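Local coordinates for protein adenylyltransferase (Bartonella henselae str. Houston-1, PDB 5NH2), which transfers AMP from ATP onto tyrosine or threonine residues of host target proteins as a secreted virulence factor, through its Fic domain, at residues Asn103-Leu115 and Phe144-Gly156. Sequence-based numbering, arbitrary orientation.
Sequences NAFAIGDEIQEGL and FNSLNQLHPFREG. With MG (magnesium ion), chain C.
L150, at the end of helix 133-150, is the main bump of this contact, and G114 of helix 109-124 provides its hollow. CD2 of L150 comes within 3.6 Å of G114 CA, while its other methyl, CD1, lies against the backbone running on to L115; G114, having no side chain, offers its bare backbone as the floor on which CD2 rests. With CG beside its own backbone N (chi1 -66°), L150 sends both methyls across to the nearly antiparallel helix. There L115 CD2 meets CD1, the two side chains running past each other in opposite directions, and A106 CB, small and from the loop leading into the helix, packs on CD2. The compact ring of P152 fills the next groove, its CB 3.9 Å from I111 CG2 and close to L115 CD1. At the margin, one water bridges G114 O and S146 OG.

Before helix 109-124 starts, the chain crosses the end of the other helix. Q149 O, in its last turn, can take an N-H from outside and accepts A106 N (3.1 Å); the Q149 side chain, bent at chi2, lays its amide alongside A106. F105 and H151, both flat, stack face to face, centroids 3.9 Å apart and planes at 2°; H151 CB adds a CH-pi contact over the same F105 face. H151, with positive phi, ends the helical run.

Beyond P152 the loop reaches E155, whose OE2 binds magnesium at 2.4 Å, and G156, N-cap of helix 157-171, both in the ATP site. HPFREGNGRTQR, from H151 to R162, is the Fic motif of AMP transferases: a loop and the first turns of that helix.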
loop_
_atom_site.group_PDB
_atom_site.type_symbol
_atom_site.label_atom_id
_atom_site.label_comp_id
_atom_site.label_asym_id
_atom_site.label_seq_id
_atom_site.Cartn_x
_atom_site.Cartn_y
_atom_site.Cartn_z
ATOM N N ASN A 103 18.597 6.092 -7.192
ATOM C CA ASN A 103 18.653 6.938 -8.383
ATOM C C ASN A 103 17.614 8.060 -8.366
ATOM O O ASN A 103 17.582 8.934 -9.231
ATOM C CB ASN A 103 18.495 6.026 -9.601
ATOM C CG ASN A 103 19.134 4.668 -9.368
ATOM O OD1 ASN A 103 19.141 4.179 -8.237
ATOM N ND2 ASN A 103 19.698 4.068 -10.422
ATOM N N ALA A 104 16.782 8.053 -7.352
ATOM C CA ALA A 104 15.787 9.082 -7.091
ATOM C C ALA A 104 14.731 9.205 -8.191
ATOM O O ALA A 104 14.520 8.287 -8.995
ATOM C CB ALA A 104 16.554 10.369 -6.847
ATOM N N PHE A 105 14.161 10.389 -8.305
ATOM C CA PHE A 105 12.836 10.602 -8.842
ATOM C C PHE A 105 12.942 11.419 -10.115
ATOM O O PHE A 105 13.925 12.131 -10.338
ATOM C CB PHE A 105 11.906 11.351 -7.857
ATOM C CG PHE A 105 11.682 10.646 -6.555
ATOM C CD1 PHE A 105 11.386 9.278 -6.517
ATOM C CD2 PHE A 105 11.745 11.365 -5.347
ATOM C CE1 PHE A 105 11.161 8.625 -5.267
ATOM C CE2 PHE A 105 11.529 10.751 -4.129
ATOM C CZ PHE A 105 11.244 9.367 -4.068
ATOM N N ALA A 106 11.922 11.264 -10.961
ATOM C CA ALA A 106 11.884 11.995 -12.208
ATOM C C ALA A 106 11.878 13.494 -11.910
ATOM O O ALA A 106 11.325 13.952 -10.896
ATOM C CB ALA A 106 10.636 11.579 -13.006
ATOM N N ILE A 107 12.486 14.256 -12.813
ATOM C CA ILE A 107 12.691 15.690 -12.637
ATOM C C ILE A 107 11.935 16.457 -13.741
ATOM O O ILE A 107 12.149 16.227 -14.949
ATOM C CB ILE A 107 14.202 16.002 -12.622
ATOM C CG1 ILE A 107 14.835 15.446 -11.329
ATOM C CG2 ILE A 107 14.482 17.491 -12.780
ATOM C CD1 ILE A 107 16.354 15.621 -11.277
ATOM N N GLY A 108 11.006 17.330 -13.330
ATOM C CA GLY A 108 10.410 18.274 -14.271
ATOM C C GLY A 108 9.719 17.601 -15.454
ATOM O O GLY A 108 8.788 16.792 -15.296
ATOM N N ASP A 109 10.164 17.946 -16.670
ATOM C CA ASP A 109 9.526 17.432 -17.876
ATOM C C ASP A 109 9.549 15.896 -17.939
ATOM O O ASP A 109 8.672 15.312 -18.591
ATOM C CB ASP A 109 10.188 18.071 -19.106
ATOM C CG ASP A 109 9.543 19.425 -19.504
ATOM O OD1 ASP A 109 9.069 20.167 -18.619
ATOM O OD2 ASP A 109 9.495 19.753 -20.712
ATOM N N GLU A 110 10.500 15.238 -17.235
ATOM C CA GLU A 110 10.525 13.771 -17.158
ATOM C C GLU A 110 9.268 13.218 -16.505
ATOM O O GLU A 110 8.807 12.136 -16.875
ATOM C CB GLU A 110 11.744 13.268 -16.368
ATOM C CG GLU A 110 13.120 13.696 -16.900
ATOM C CD GLU A 110 14.259 13.140 -16.037
ATOM O OE1 GLU A 110 15.439 13.224 -16.484
ATOM O OE2 GLU A 110 13.968 12.617 -14.918
ATOM N N ILE A 111 8.753 13.891 -15.470
ATOM C CA ILE A 111 7.457 13.498 -14.901
ATOM C C ILE A 111 6.394 13.495 -15.986
ATOM O O ILE A 111 5.681 12.494 -16.185
ATOM C CB ILE A 111 7.055 14.433 -13.738
ATOM C CG1 ILE A 111 8.082 14.369 -12.612
ATOM C CG2 ILE A 111 5.638 14.102 -13.201
ATOM C CD1 ILE A 111 8.219 15.707 -11.913
ATOM N N GLN A 112 6.324 14.595 -16.747
ATOM C CA GLN A 112 5.238 14.766 -17.700
ATOM C C GLN A 112 5.285 13.682 -18.763
ATOM O O GLN A 112 4.285 12.993 -19.006
ATOM C CB GLN A 112 5.310 16.154 -18.349
ATOM C CG GLN A 112 4.199 16.399 -19.420
ATOM C CD GLN A 112 2.801 16.613 -18.813
ATOM O OE1 GLN A 112 1.796 16.296 -19.444
ATOM N NE2 GLN A 112 2.739 17.166 -17.599
ATOM N N GLU A 113 6.453 13.512 -19.394
ATOM C CA GLU A 113 6.656 12.453 -20.369
ATOM C C GLU A 113 6.249 11.099 -19.793
ATOM O O GLU A 113 5.462 10.358 -20.412
ATOM C CB GLU A 113 8.123 12.416 -20.793
ATOM C CG GLU A 113 8.653 13.677 -21.460
ATOM C CD GLU A 113 10.185 13.677 -21.538
ATOM O OE1 GLU A 113 10.812 14.740 -21.338
ATOM O OE2 GLU A 113 10.767 12.594 -21.781
ATOM N N GLY A 114 6.737 10.793 -18.573
ATOM C CA GLY A 114 6.414 9.521 -17.957
ATOM C C GLY A 114 4.913 9.319 -17.825
ATOM O O GLY A 114 4.391 8.240 -18.151
ATOM N N LEU A 115 4.183 10.371 -17.404
ATOM C CA LEU A 115 2.744 10.156 -17.201
ATOM C C LEU A 115 2.040 9.956 -18.535
ATOM O O LEU A 115 1.150 9.098 -18.646
ATOM C CB LEU A 115 2.109 11.300 -16.432
ATOM C CG LEU A 115 2.565 11.365 -14.986
ATOM C CD1 LEU A 115 2.177 12.706 -14.348
ATOM C CD2 LEU A 115 1.981 10.138 -14.228
ATOM N N PHE A 144 3.952 -0.192 -12.416
ATOM C CA PHE A 144 4.119 0.148 -11.012
ATOM C C PHE A 144 5.542 0.655 -10.740
ATOM O O PHE A 144 5.724 1.641 -10.017
ATOM C CB PHE A 144 3.772 -1.081 -10.163
ATOM C CG PHE A 144 3.834 -0.860 -8.623
ATOM C CD1 PHE A 144 2.690 -0.607 -7.899
ATOM C CD2 PHE A 144 5.017 -1.011 -7.935
ATOM C CE1 PHE A 144 2.709 -0.442 -6.487
ATOM C CE2 PHE A 144 5.059 -0.840 -6.546
ATOM C CZ PHE A 144 3.891 -0.557 -5.819
ATOM N N ASN A 145 6.557 0.016 -11.335
ATOM C CA ASN A 145 7.931 0.489 -11.186
ATOM C C ASN A 145 8.068 1.889 -11.760
ATOM O O ASN A 145 8.672 2.780 -11.131
ATOM C CB ASN A 145 8.921 -0.453 -11.888
ATOM C CG ASN A 145 8.986 -1.840 -11.261
ATOM O OD1 ASN A 145 8.505 -2.046 -10.137
ATOM N ND2 ASN A 145 9.572 -2.813 -11.998
ATOM N N SER A 146 7.481 2.115 -12.939
ATOM C CA SER A 146 7.570 3.446 -13.542
ATOM C C SER A 146 6.898 4.522 -12.666
ATOM O O SER A 146 7.476 5.594 -12.415
ATOM C CB SER A 146 6.959 3.437 -14.941
ATOM O OG SER A 146 6.678 4.765 -15.318
ATOM N N LEU A 147 5.668 4.263 -12.201
ATOM C CA LEU A 147 5.029 5.228 -11.297
ATOM C C LEU A 147 5.825 5.417 -10.012
ATOM O O LEU A 147 5.782 6.499 -9.416
ATOM C CB LEU A 147 3.608 4.785 -10.934
ATOM C CG LEU A 147 2.694 5.823 -10.295
ATOM C CD1 LEU A 147 2.581 7.026 -11.234
ATOM C CD2 LEU A 147 1.320 5.220 -10.038
ATOM N N ASN A 148 6.534 4.371 -9.554
ATOM C CA ASN A 148 7.386 4.529 -8.374
ATOM C C ASN A 148 8.445 5.585 -8.615
ATOM O O ASN A 148 8.714 6.413 -7.737
ATOM C CB ASN A 148 8.080 3.218 -8.004
ATOM C CG ASN A 148 7.727 2.755 -6.638
ATOM O OD1 ASN A 148 6.611 2.978 -6.174
ATOM N ND2 ASN A 148 8.667 2.098 -5.969
ATOM N N GLN A 149 9.086 5.530 -9.795
ATOM C CA GLN A 149 10.148 6.470 -10.125
ATOM C C GLN A 149 9.595 7.871 -10.376
ATOM O O GLN A 149 10.258 8.868 -10.048
ATOM C CB GLN A 149 10.933 5.960 -11.341
ATOM C CG GLN A 149 12.236 6.717 -11.607
ATOM C CD GLN A 149 12.067 7.807 -12.675
ATOM O OE1 GLN A 149 11.040 7.852 -13.368
ATOM N NE2 GLN A 149 13.080 8.685 -12.815
ATOM N N LEU A 150 8.384 7.967 -10.925
ATOM C CA LEU A 150 7.869 9.266 -11.319
ATOM C C LEU A 150 7.461 10.071 -10.088
ATOM O O LEU A 150 7.886 11.225 -9.926
ATOM C CB LEU A 150 6.723 9.085 -12.318
ATOM C CG LEU A 150 6.897 8.491 -13.745
ATOM C CD1 LEU A 150 5.490 8.352 -14.415
ATOM C CD2 LEU A 150 7.902 9.252 -14.701
ATOM N N HIS A 151 6.706 9.445 -9.158
ATOM C CA HIS A 151 6.493 9.957 -7.799
ATOM C C HIS A 151 5.935 11.365 -7.957
ATOM O O HIS A 151 6.546 12.349 -7.521
ATOM C CB HIS A 151 7.833 9.911 -7.034
ATOM C CG HIS A 151 7.730 10.165 -5.565
ATOM N ND1 HIS A 151 7.425 9.174 -4.653
ATOM C CD2 HIS A 151 7.938 11.296 -4.840
ATOM C CE1 HIS A 151 7.422 9.692 -3.430
ATOM N NE2 HIS A 151 7.708 10.983 -3.518
ATOM N N PRO A 152 4.865 11.499 -8.735
ATOM C CA PRO A 152 4.515 12.812 -9.289
ATOM C C PRO A 152 3.895 13.792 -8.309
ATOM O O PRO A 152 3.663 14.936 -8.739
ATOM C CB PRO A 152 3.514 12.482 -10.424
ATOM C CG PRO A 152 2.803 11.231 -9.954
ATOM C CD PRO A 152 3.894 10.440 -9.122
ATOM N N PHE A 153 3.493 13.385 -7.087
ATOM C CA PHE A 153 2.849 14.311 -6.152
ATOM C C PHE A 153 3.841 14.833 -5.117
ATOM O O PHE A 153 4.871 14.218 -4.846
ATOM C CB PHE A 153 1.635 13.689 -5.427
ATOM C CG PHE A 153 0.563 13.218 -6.364
ATOM C CD1 PHE A 153 -0.371 14.108 -6.861
ATOM C CD2 PHE A 153 0.523 11.887 -6.785
ATOM C CE1 PHE A 153 -1.346 13.695 -7.750
ATOM C CE2 PHE A 153 -0.446 11.458 -7.691
ATOM C CZ PHE A 153 -1.389 12.352 -8.179
ATOM N N ARG A 154 3.545 16.033 -4.602
ATOM C CA ARG A 154 4.331 16.607 -3.515
ATOM C C ARG A 154 4.337 15.713 -2.275
ATOM O O ARG A 154 5.374 15.592 -1.601
ATOM C CB ARG A 154 3.800 18.002 -3.174
ATOM C CG ARG A 154 4.450 18.582 -1.955
ATOM C CD ARG A 154 5.948 18.658 -2.145
ATOM N NE ARG A 154 6.626 19.317 -1.031
ATOM C CZ ARG A 154 7.115 18.671 0.023
ATOM N NH1 ARG A 154 6.986 17.353 0.114
ATOM N NH2 ARG A 154 7.734 19.339 0.993
ATOM N N GLU A 155 3.183 15.116 -1.932
ATOM C CA GLU A 155 3.052 14.157 -0.834
ATOM C C GLU A 155 1.832 13.244 -1.088
ATOM O O GLU A 155 0.907 13.612 -1.826
ATOM C CB GLU A 155 2.945 14.902 0.502
ATOM C CG GLU A 155 2.766 14.018 1.740
ATOM C CD GLU A 155 4.068 13.455 2.287
ATOM O OE1 GLU A 155 4.991 14.260 2.563
ATOM O OE2 GLU A 155 4.154 12.209 2.445
ATOM N N GLY A 156 1.851 12.038 -0.478
ATOM C CA GLY A 156 0.833 11.031 -0.701
ATOM C C GLY A 156 1.005 10.124 -1.929
ATOM O O GLY A 156 0.001 9.578 -2.437
HETATM MG MG MG C . 3.174 10.010 2.121
HETATM O O HOH W 1 5.385 5.495 -17.623
#